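Long-range contacts in tryptophan--tRNA ligase (Aeropyrum pernix, PDB 3A04), which catalyses the ATP-dependent attachment of L-tryptophan to tRNA(Trp), releasing AMP and diphosphate: residues Glu69-Phe77 and Thr90-Gly101; Val129-Ala138 and Leu356-Val367. All blocks are in the same frame, centred on the assembly; numbering follows the deposited sequence.

Overall arrangement
Following the chain from its N terminus, contact 1 comes first: strand 72-77 leads through the 'HIGH' region into helix 85-99, whose later part, from T90 on, packs back along the strand and closes a short loop with only 12 residues between the segments. Contact 2 opens on helix 121-139 and closes some 217 residues later at the end of helix 334-364, so the two contacts stand in series and neither encloses nor crosses the other. Their centres lie about 18 Å apart, yet they touch: M136 of contact 2 packs on V91 and F77 of contact 1, and Y132 on F77. Contact 1 packs a helix on the Rossmann-type nucleotide-binding sheet; contact 2 fastens the long C-terminal helix to helix 121-139.

Contact 1: residues Glu69-Phe77 and Thr90-Gly101; sequences ERVAVLTGF and TVDQLIYLQKNG
V73 sets its CG2 methyl against CD2 of L94 (3.7 Å) and CD1 of L97 (3.8 Å), making the tight middle of a strand-on-helix contact whose short axes run nearly antiparallel, 9.3 Å apart. Compact, beta-branched V73 suits a strand, while the longer leucines bridge from helix to sheet. T75 turns its CG2 methyl to CD1 of L94 at 3.7 Å; with chi1 -174° its hydroxyl lies anti to the backbone N, and OG1 reaches tip to tip toward CG2 of T90. At the strand's end F77 touches the helix through CZ, close to both V91 CG2 and T90 CG2.

The other end is polar and watery. R70 bends at chi2 (73°), and its NE donates to G101 O (2.6 Å), which lies at the edge of the guanidinium, near its plane. One water joins R70 NH2 to Q98 O, another V71 N to G101 O. G101, at positive phi, is the C' residue of a Schellman motif ending the helix, a conformation that glycine adopts easily. NH2 of R70 also forms a salt bridge with D145. Strands 103-108 and 210-215 flank strand 72-77 in the sheet, helix 121-139 covers F77 and V91, and the whole forms the first half of a beta-alpha-beta crossover.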
loop_
_atom_site.group_PDB
_atom_site.type_symbol
_atom_site.label_atom_id
_atom_site.label_comp_id
_atom_site.label_asym_id
_atom_site.label_seq_id
_atom_site.Cartn_x
_atom_site.Cartn_y
_atom_site.Cartn_z
ATOM N N GLU A 69 24.743 13.863 16.636
ATOM C CA GLU A 69 23.912 12.836 15.944
ATOM C C GLU A 69 23.856 13.191 14.397
ATOM O O GLU A 69 23.875 14.399 14.076
ATOM C CB GLU A 69 22.475 12.756 16.577
ATOM C CG GLU A 69 22.289 11.832 17.886
ATOM C CD GLU A 69 20.857 11.814 18.538
ATOM O OE1 GLU A 69 19.972 10.936 18.420
ATOM O OE2 GLU A 69 20.635 12.695 19.320
ATOM N N ARG A 70 23.840 12.208 13.489
ATOM C CA ARG A 70 23.659 12.570 12.042
ATOM C C ARG A 70 22.147 12.867 11.871
ATOM O O ARG A 70 21.319 12.089 12.390
ATOM C CB ARG A 70 24.144 11.498 11.066
ATOM C CG ARG A 70 24.208 12.011 9.556
ATOM C CD ARG A 70 25.352 12.972 9.229
ATOM N NE ARG A 70 25.396 13.421 7.815
ATOM C CZ ARG A 70 25.471 12.621 6.737
ATOM N NH1 ARG A 70 25.448 11.273 6.855
ATOM N NH2 ARG A 70 25.495 13.165 5.525
ATOM N N VAL A 71 21.805 14.027 11.273
ATOM C CA VAL A 71 20.382 14.486 11.078
ATOM C C VAL A 71 20.066 14.487 9.571
ATOM O O VAL A 71 21.001 14.432 8.782
ATOM C CB VAL A 71 20.044 15.839 11.700
ATOM C CG1 VAL A 71 20.045 15.732 13.212
ATOM C CG2 VAL A 71 21.020 17.045 11.254
ATOM N N ALA A 72 18.789 14.517 9.195
ATOM C CA ALA A 72 18.404 14.327 7.791
ATOM C C ALA A 72 17.364 15.346 7.353
ATOM O O ALA A 72 16.661 15.931 8.165
ATOM C CB ALA A 72 17.871 12.869 7.522
ATOM N N VAL A 73 17.309 15.569 6.049
ATOM C CA VAL A 73 16.233 16.327 5.465
ATOM C C VAL A 73 15.678 15.459 4.362
ATOM O O VAL A 73 16.447 14.715 3.688
ATOM C CB VAL A 73 16.733 17.752 4.918
ATOM C CG1 VAL A 73 17.901 17.612 3.917
ATOM C CG2 VAL A 73 15.544 18.480 4.252
ATOM N N LEU A 74 14.358 15.539 4.150
ATOM C CA LEU A 74 13.693 14.709 3.191
ATOM C C LEU A 74 12.737 15.586 2.402
ATOM O O LEU A 74 12.049 16.444 3.006
ATOM C CB LEU A 74 12.887 13.584 3.962
ATOM C CG LEU A 74 12.117 12.862 2.832
ATOM C CD1 LEU A 74 12.479 11.482 2.421
ATOM C CD2 LEU A 74 10.556 13.141 2.799
ATOM N N THR A 75 12.643 15.409 1.074
ATOM C CA THR A 75 11.499 15.989 0.398
ATOM C C THR A 75 11.130 15.073 -0.764
ATOM O O THR A 75 11.902 14.159 -1.127
ATOM C CB THR A 75 11.875 17.441 -0.177
ATOM O OG1 THR A 75 10.698 18.036 -0.721
ATOM C CG2 THR A 75 12.909 17.268 -1.316
ATOM N N GLY A 76 9.973 15.296 -1.377
ATOM C CA GLY A 76 9.585 14.537 -2.534
ATOM C C GLY A 76 9.289 15.416 -3.737
ATOM O O GLY A 76 8.869 16.576 -3.562
ATOM N N PHE A 77 9.412 14.831 -4.938
ATOM C CA PHE A 77 9.095 15.504 -6.229
ATOM C C PHE A 77 8.212 14.575 -7.055
ATOM O O PHE A 77 8.441 13.334 -7.170
ATOM C CB PHE A 77 10.356 15.817 -7.062
ATOM C CG PHE A 77 11.245 16.872 -6.446
ATOM C CD1 PHE A 77 12.208 16.521 -5.536
ATOM C CD2 PHE A 77 11.023 18.211 -6.702
ATOM C CE1 PHE A 77 12.968 17.491 -4.840
ATOM C CE2 PHE A 77 11.887 19.235 -6.069
ATOM C CZ PHE A 77 12.796 18.848 -5.148
ATOM N N THR A 90 13.258 24.653 -3.469
ATOM C CA THR A 90 13.355 23.525 -2.549
ATOM C C THR A 90 14.762 22.926 -2.564
ATOM O O THR A 90 15.324 22.697 -1.492
ATOM C CB THR A 90 12.371 22.465 -2.909
ATOM O OG1 THR A 90 11.089 22.983 -2.655
ATOM C CG2 THR A 90 12.565 21.167 -2.047
ATOM N N VAL A 91 15.339 22.687 -3.766
ATOM C CA VAL A 91 16.672 22.049 -3.852
ATOM C C VAL A 91 17.732 22.926 -3.241
ATOM O O VAL A 91 18.706 22.445 -2.656
ATOM C CB VAL A 91 17.043 21.719 -5.352
ATOM C CG1 VAL A 91 18.407 21.112 -5.487
ATOM C CG2 VAL A 91 16.023 20.700 -5.854
ATOM N N ASP A 92 17.594 24.242 -3.438
ATOM C CA ASP A 92 18.564 25.146 -2.824
ATOM C C ASP A 92 18.575 24.966 -1.297
ATOM O O ASP A 92 19.624 25.018 -0.698
ATOM C CB ASP A 92 18.163 26.597 -3.147
ATOM C CG ASP A 92 18.669 27.029 -4.584
ATOM O OD1 ASP A 92 19.605 26.378 -5.218
ATOM O OD2 ASP A 92 18.045 27.960 -5.092
ATOM N N GLN A 93 17.401 24.801 -0.685
ATOM C CA GLN A 93 17.350 24.517 0.797
ATOM C C GLN A 93 17.986 23.135 1.098
ATOM O O GLN A 93 18.685 22.994 2.040
ATOM C CB GLN A 93 15.878 24.487 1.253
ATOM C CG GLN A 93 15.245 25.853 1.088
ATOM C CD GLN A 93 13.826 25.880 1.487
ATOM O OE1 GLN A 93 13.496 25.621 2.640
ATOM N NE2 GLN A 93 12.933 26.135 0.519
ATOM N N LEU A 94 17.753 22.108 0.280
ATOM C CA LEU A 94 18.543 20.868 0.464
ATOM C C LEU A 94 20.025 21.005 0.371
ATOM O O LEU A 94 20.755 20.383 1.173
ATOM C CB LEU A 94 18.115 19.729 -0.496
ATOM C CG LEU A 94 16.613 19.529 -0.710
ATOM C CD1 LEU A 94 16.372 18.438 -1.827
ATOM C CD2 LEU A 94 15.977 19.093 0.639
ATOM N N ILE A 95 20.509 21.801 -0.605
ATOM C CA ILE A 95 21.973 21.923 -0.775
ATOM C C ILE A 95 22.556 22.635 0.411
ATOM O O ILE A 95 23.579 22.258 0.942
ATOM C CB ILE A 95 22.317 22.740 -2.095
ATOM C CG1 ILE A 95 21.905 21.845 -3.293
ATOM C CG2 ILE A 95 23.806 23.111 -2.167
ATOM C CD1 ILE A 95 21.951 22.536 -4.702
ATOM N N TYR A 96 21.914 23.681 0.853
ATOM C CA TYR A 96 22.427 24.334 2.068
ATOM C C TYR A 96 22.561 23.296 3.231
ATOM O O TYR A 96 23.594 23.172 3.900
ATOM C CB TYR A 96 21.436 25.487 2.455
ATOM C CG TYR A 96 21.672 26.002 3.866
ATOM C CD1 TYR A 96 22.695 26.943 4.133
ATOM C CD2 TYR A 96 20.840 25.563 4.951
ATOM C CE1 TYR A 96 22.910 27.434 5.460
ATOM C CE2 TYR A 96 21.097 26.013 6.272
ATOM C CZ TYR A 96 22.125 26.972 6.509
ATOM O OH TYR A 96 22.390 27.428 7.828
ATOM N N LEU A 97 21.468 22.580 3.502
ATOM C CA LEU A 97 21.522 21.628 4.602
ATOM C C LEU A 97 22.574 20.578 4.305
ATOM O O LEU A 97 23.277 20.215 5.197
ATOM C CB LEU A 97 20.107 21.001 4.849
ATOM C CG LEU A 97 19.064 22.099 5.238
ATOM C CD1 LEU A 97 17.642 21.547 5.145
ATOM C CD2 LEU A 97 19.270 22.556 6.731
ATOM N N GLN A 98 22.699 20.099 3.066
ATOM C CA GLN A 98 23.695 19.073 2.795
ATOM C C GLN A 98 25.120 19.591 3.090
ATOM O O GLN A 98 25.934 18.860 3.685
ATOM C CB GLN A 98 23.631 18.626 1.349
ATOM C CG GLN A 98 24.576 17.474 0.990
ATOM C CD GLN A 98 24.192 16.886 -0.336
ATOM O OE1 GLN A 98 24.411 17.494 -1.367
ATOM N NE2 GLN A 98 23.586 15.691 -0.329
ATOM N N LYS A 99 25.446 20.798 2.621
ATOM C CA LYS A 99 26.786 21.337 2.945
ATOM C C LYS A 99 26.976 21.503 4.456
ATOM O O LYS A 99 28.089 21.641 4.883
ATOM C CB LYS A 99 26.978 22.738 2.321
ATOM C CG LYS A 99 26.974 22.700 0.796
ATOM C CD LYS A 99 26.957 24.131 0.246
ATOM C CE LYS A 99 27.327 24.126 -1.265
ATOM N NZ LYS A 99 26.937 25.503 -1.850
ATOM N N ASN A 100 25.898 21.659 5.222
ATOM C CA ASN A 100 26.051 21.758 6.717
ATOM C C ASN A 100 25.881 20.395 7.422
ATOM O O ASN A 100 25.668 20.316 8.607
ATOM C CB ASN A 100 25.107 22.819 7.252
ATOM C CG ASN A 100 25.572 24.197 6.901
ATOM O OD1 ASN A 100 26.448 24.739 7.589
ATOM N ND2 ASN A 100 25.053 24.762 5.805
ATOM N N GLY A 101 26.086 19.316 6.695
ATOM C CA GLY A 101 26.155 18.027 7.339
ATOM C C GLY A 101 24.871 17.179 7.296
ATOM O O GLY A 101 24.918 16.000 7.719
HETATM O O HOH W 1 25.932 16.046 4.414
HETATM O O HOH W 2 23.963 15.513 10.398
#

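Contact 2: residues Val129-Ala138 and Leu356-Val367; sequences VEEYIANMIA and LEKAKTIAWKLV
Segment 129-138 of helix 121-139, which contains a wider pi-type turn at 129-133, crosses helix 356-364 at 113° with their axes 8.1 Å apart, close enough to bring the CA atoms of A134 and K360 within 4.8 Å. Alanines make this possible. A134 is a knob in the hole formed by L356, A359, K360 and A363, its small methyl suiting axes this close and lying 3.7 Å from K360 CA, with K360 CG also against it, while the methyl of A359 comes up to A134 O.

On one flank V129 lays CG1 over a face of the W364 indole, 3.5 Å from the centroid of the five-membered ring and 6° off its normal, a CH-pi contact. With chi1 170° placing CG1 anti to the backbone N, the same methyl also meets A363 CB at 3.6 Å. The indole edge is used too: W364 NE1 donates in the ring plane to the anti lone pair of E130 OE2 (3.0 Å) in a moderately bent bond, and the carboxylate stands almost perpendicular to the ring. Branched I133 and I137 carry the apolar packing on from V129, I137 CD1 meeting L366 CD1 tip to tip and I133 CD1 meeting V367 CG1, both at 3.8 Å. At the A138 end L356 packs its methyls on N135, whose OD1 is hydrogen-bonded to H352.

A single knob-into-hole at A134, within close alanine-lined packing, thus joins helix 121-139 of the class I fold to the end of the long helix 334-364. On helix 121-139, E131 OE2 accepts a hydrogen bond from F83 N, and Y132 OH is hydrogen-bonded to S80 O, both in the 'HIGH' region.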
loop_
_atom_site.group_PDB
_atom_site.type_symbol
_atom_site.label_atom_id
_atom_site.label_comp_id
_atom_site.label_asym_id
_atom_site.label_seq_id
_atom_site.Cartn_x
_atom_site.Cartn_y
_atom_site.Cartn_z
ATOM N N VAL A 129 14.504 10.886 -13.800
ATOM C CA VAL A 129 15.975 10.881 -13.828
ATOM C C VAL A 129 16.557 12.118 -14.609
ATOM O O VAL A 129 17.479 12.806 -14.151
ATOM C CB VAL A 129 16.463 9.573 -14.507
ATOM C CG1 VAL A 129 17.978 9.581 -14.796
ATOM C CG2 VAL A 129 16.174 8.308 -13.563
ATOM N N GLU A 130 16.001 12.381 -15.769
ATOM C CA GLU A 130 16.612 13.358 -16.727
ATOM C C GLU A 130 16.124 14.768 -16.529
ATOM O O GLU A 130 16.806 15.709 -16.919
ATOM C CB GLU A 130 16.192 12.939 -18.144
ATOM C CG GLU A 130 17.084 11.776 -18.589
ATOM C CD GLU A 130 16.827 11.266 -20.005
ATOM O OE1 GLU A 130 16.028 11.848 -20.794
ATOM O OE2 GLU A 130 17.437 10.231 -20.301
ATOM N N GLU A 131 14.908 14.928 -15.985
ATOM C CA GLU A 131 14.394 16.231 -15.658
ATOM C C GLU A 131 14.574 16.575 -14.155
ATOM O O GLU A 131 14.923 17.698 -13.830
ATOM C CB GLU A 131 12.951 16.287 -16.032
ATOM C CG GLU A 131 12.288 17.633 -16.179
ATOM C CD GLU A 131 13.056 18.649 -17.110
ATOM O OE1 GLU A 131 13.713 18.290 -18.160
ATOM O OE2 GLU A 131 12.945 19.834 -16.735
ATOM N N TYR A 132 14.355 15.653 -13.238
ATOM C CA TYR A 132 14.429 16.030 -11.861
ATOM C C TYR A 132 15.816 15.722 -11.313
ATOM O O TYR A 132 16.515 16.649 -10.879
ATOM C CB TYR A 132 13.276 15.379 -11.040
ATOM C CG TYR A 132 11.990 16.138 -11.359
ATOM C CD1 TYR A 132 11.296 15.937 -12.565
ATOM C CD2 TYR A 132 11.594 17.152 -10.562
ATOM C CE1 TYR A 132 10.153 16.684 -12.877
ATOM C CE2 TYR A 132 10.452 17.883 -10.864
ATOM C CZ TYR A 132 9.779 17.669 -12.015
ATOM O OH TYR A 132 8.661 18.400 -12.222
ATOM N N ILE A 133 16.204 14.427 -11.258
ATOM C CA ILE A 133 17.481 14.138 -10.604
ATOM C C ILE A 133 18.646 14.898 -11.309
ATOM O O ILE A 133 19.533 15.441 -10.636
ATOM C CB ILE A 133 17.757 12.623 -10.500
ATOM C CG1 ILE A 133 16.685 11.996 -9.553
ATOM C CG2 ILE A 133 19.180 12.347 -9.963
ATOM C CD1 ILE A 133 16.557 10.439 -9.660
ATOM N N ALA A 134 18.652 14.869 -12.640
ATOM C CA ALA A 134 19.775 15.491 -13.346
ATOM C C ALA A 134 19.814 16.990 -13.064
ATOM O O ALA A 134 20.872 17.500 -12.813
ATOM C CB ALA A 134 19.737 15.189 -14.845
ATOM N N ASN A 135 18.669 17.678 -13.028
ATOM C CA ASN A 135 18.712 19.122 -12.656
ATOM C C ASN A 135 19.146 19.363 -11.224
ATOM O O ASN A 135 19.846 20.307 -10.909
ATOM C CB ASN A 135 17.373 19.780 -12.922
ATOM C CG ASN A 135 17.265 20.245 -14.364
ATOM O OD1 ASN A 135 18.056 21.056 -14.791
ATOM N ND2 ASN A 135 16.323 19.720 -15.101
ATOM N N MET A 136 18.751 18.482 -10.315
ATOM C CA MET A 136 19.210 18.620 -8.938
ATOM C C MET A 136 20.737 18.477 -8.790
ATOM O O MET A 136 21.391 19.218 -8.079
ATOM C CB MET A 136 18.538 17.533 -8.103
ATOM C CG MET A 136 17.088 17.951 -7.845
ATOM S SD MET A 136 16.392 16.660 -6.708
ATOM C CE MET A 136 15.043 16.143 -7.700
ATOM N N ILE A 137 21.305 17.519 -9.492
ATOM C CA ILE A 137 22.761 17.324 -9.469
ATOM C C ILE A 137 23.494 18.581 -10.068
ATOM O O ILE A 137 24.504 19.032 -9.536
ATOM C CB ILE A 137 23.132 16.101 -10.366
ATOM C CG1 ILE A 137 22.589 14.775 -9.809
ATOM C CG2 ILE A 137 24.665 15.928 -10.489
ATOM C CD1 ILE A 137 22.737 14.606 -8.350
ATOM N N ALA A 138 22.954 19.080 -11.172
ATOM C CA ALA A 138 23.561 20.229 -11.886
ATOM C C ALA A 138 23.464 21.489 -11.004
ATOM O O ALA A 138 24.318 22.423 -11.117
ATOM C CB ALA A 138 22.854 20.429 -13.197
ATOM N N LEU A 356 24.438 19.971 -17.423
ATOM C CA LEU A 356 23.266 19.140 -17.447
ATOM C C LEU A 356 23.450 17.842 -18.222
ATOM O O LEU A 356 22.979 16.803 -17.782
ATOM C CB LEU A 356 22.056 19.904 -17.991
ATOM C CG LEU A 356 20.664 19.303 -17.698
ATOM C CD1 LEU A 356 20.574 18.766 -16.226
ATOM C CD2 LEU A 356 19.561 20.333 -17.981
ATOM N N GLU A 357 24.146 17.871 -19.372
ATOM C CA GLU A 357 24.323 16.620 -20.122
ATOM C C GLU A 357 25.136 15.625 -19.335
ATOM O O GLU A 357 24.759 14.455 -19.258
ATOM C CB GLU A 357 24.876 16.848 -21.536
ATOM C CG GLU A 357 24.252 15.924 -22.556
ATOM C CD GLU A 357 22.703 15.947 -22.584
ATOM O OE1 GLU A 357 22.086 17.062 -22.552
ATOM O OE2 GLU A 357 22.120 14.819 -22.658
ATOM N N LYS A 358 26.189 16.073 -18.656
ATOM C CA LYS A 358 26.939 15.169 -17.787
ATOM C C LYS A 358 26.143 14.707 -16.561
ATOM O O LYS A 358 26.201 13.562 -16.176
ATOM C CB LYS A 358 28.262 15.781 -17.329
ATOM C CG LYS A 358 28.222 17.219 -16.736
ATOM C CD LYS A 358 29.554 18.079 -16.997
ATOM C CE LYS A 358 29.379 18.966 -18.230
ATOM N NZ LYS A 358 28.097 18.546 -19.069
ATOM N N ALA A 359 25.423 15.622 -15.915
ATOM C CA ALA A 359 24.502 15.205 -14.837
ATOM C C ALA A 359 23.525 14.109 -15.290
ATOM O O ALA A 359 23.230 13.256 -14.488
ATOM C CB ALA A 359 23.708 16.428 -14.283
ATOM N N LYS A 360 22.955 14.161 -16.491
ATOM C CA LYS A 360 21.977 13.134 -16.915
ATOM C C LYS A 360 22.582 11.714 -16.937
ATOM O O LYS A 360 22.011 10.752 -16.418
ATOM C CB LYS A 360 21.405 13.418 -18.302
ATOM C CG LYS A 360 20.518 14.618 -18.434
ATOM C CD LYS A 360 19.925 14.718 -19.824
ATOM C CE LYS A 360 19.149 15.994 -19.974
ATOM N NZ LYS A 360 18.444 16.099 -21.316
ATOM N N THR A 361 23.777 11.612 -17.494
ATOM C CA THR A 361 24.592 10.374 -17.454
ATOM C C THR A 361 24.821 9.838 -16.034
ATOM O O THR A 361 24.553 8.642 -15.716
ATOM C CB THR A 361 25.907 10.709 -18.165
ATOM O OG1 THR A 361 25.550 11.037 -19.520
ATOM C CG2 THR A 361 26.968 9.527 -18.104
ATOM N N ILE A 362 25.272 10.734 -15.161
ATOM C CA ILE A 362 25.485 10.393 -13.773
ATOM C C ILE A 362 24.139 9.950 -13.149
ATOM O O ILE A 362 24.124 8.993 -12.357
ATOM C CB ILE A 362 25.989 11.630 -13.026
ATOM C CG1 ILE A 362 27.464 11.888 -13.369
ATOM C CG2 ILE A 362 25.851 11.477 -11.525
ATOM C CD1 ILE A 362 27.947 13.297 -12.827
ATOM N N ALA A 363 23.040 10.616 -13.531
ATOM C CA ALA A 363 21.759 10.386 -12.864
ATOM C C ALA A 363 21.287 8.929 -13.025
ATOM O O ALA A 363 20.860 8.309 -12.044
ATOM C CB ALA A 363 20.695 11.371 -13.357
ATOM N N TRP A 364 21.371 8.382 -14.247
ATOM C CA TRP A 364 20.932 7.001 -14.474
ATOM C C TRP A 364 21.691 5.994 -13.626
ATOM O O TRP A 364 21.198 4.912 -13.421
ATOM C CB TRP A 364 20.965 6.564 -15.945
ATOM C CG TRP A 364 19.869 7.152 -16.774
ATOM C CD1 TRP A 364 19.999 8.199 -17.624
ATOM C CD2 TRP A 364 18.478 6.744 -16.838
ATOM N NE1 TRP A 364 18.798 8.471 -18.229
ATOM C CE2 TRP A 364 17.855 7.578 -17.784
ATOM C CE3 TRP A 364 17.714 5.721 -16.219
ATOM C CZ2 TRP A 364 16.493 7.487 -18.101
ATOM C CZ3 TRP A 364 16.325 5.635 -16.537
ATOM C CH2 TRP A 364 15.747 6.507 -17.464
ATOM N N LYS A 365 22.854 6.376 -13.091
ATOM C CA LYS A 365 23.601 5.516 -12.178
ATOM C C LYS A 365 23.312 5.734 -10.692
ATOM O O LYS A 365 23.781 4.988 -9.851
ATOM C CB LYS A 365 25.088 5.715 -12.443
ATOM C CG LYS A 365 25.468 5.572 -13.903
ATOM C CD LYS A 365 27.011 5.422 -14.033
ATOM C CE LYS A 365 27.519 5.748 -15.456
ATOM N NZ LYS A 365 28.739 6.638 -15.467
ATOM N N LEU A 366 22.534 6.747 -10.337
ATOM C CA LEU A 366 22.252 7.023 -8.922
ATOM C C LEU A 366 20.973 6.327 -8.401
ATOM O O LEU A 366 20.631 6.417 -7.190
ATOM C CB LEU A 366 22.121 8.525 -8.682
ATOM C CG LEU A 366 23.235 9.389 -9.274
ATOM C CD1 LEU A 366 22.904 10.848 -8.915
ATOM C CD2 LEU A 366 24.586 8.964 -8.708
ATOM N N VAL A 367 20.272 5.647 -9.294
ATOM C CA VAL A 367 19.015 4.996 -8.924
ATOM C C VAL A 367 18.848 3.656 -9.606
ATOM O O VAL A 367 19.468 3.410 -10.624
ATOM C CB VAL A 367 17.808 5.857 -9.254
ATOM C CG1 VAL A 367 17.773 7.073 -8.326
ATOM C CG2 VAL A 367 17.805 6.269 -10.718
#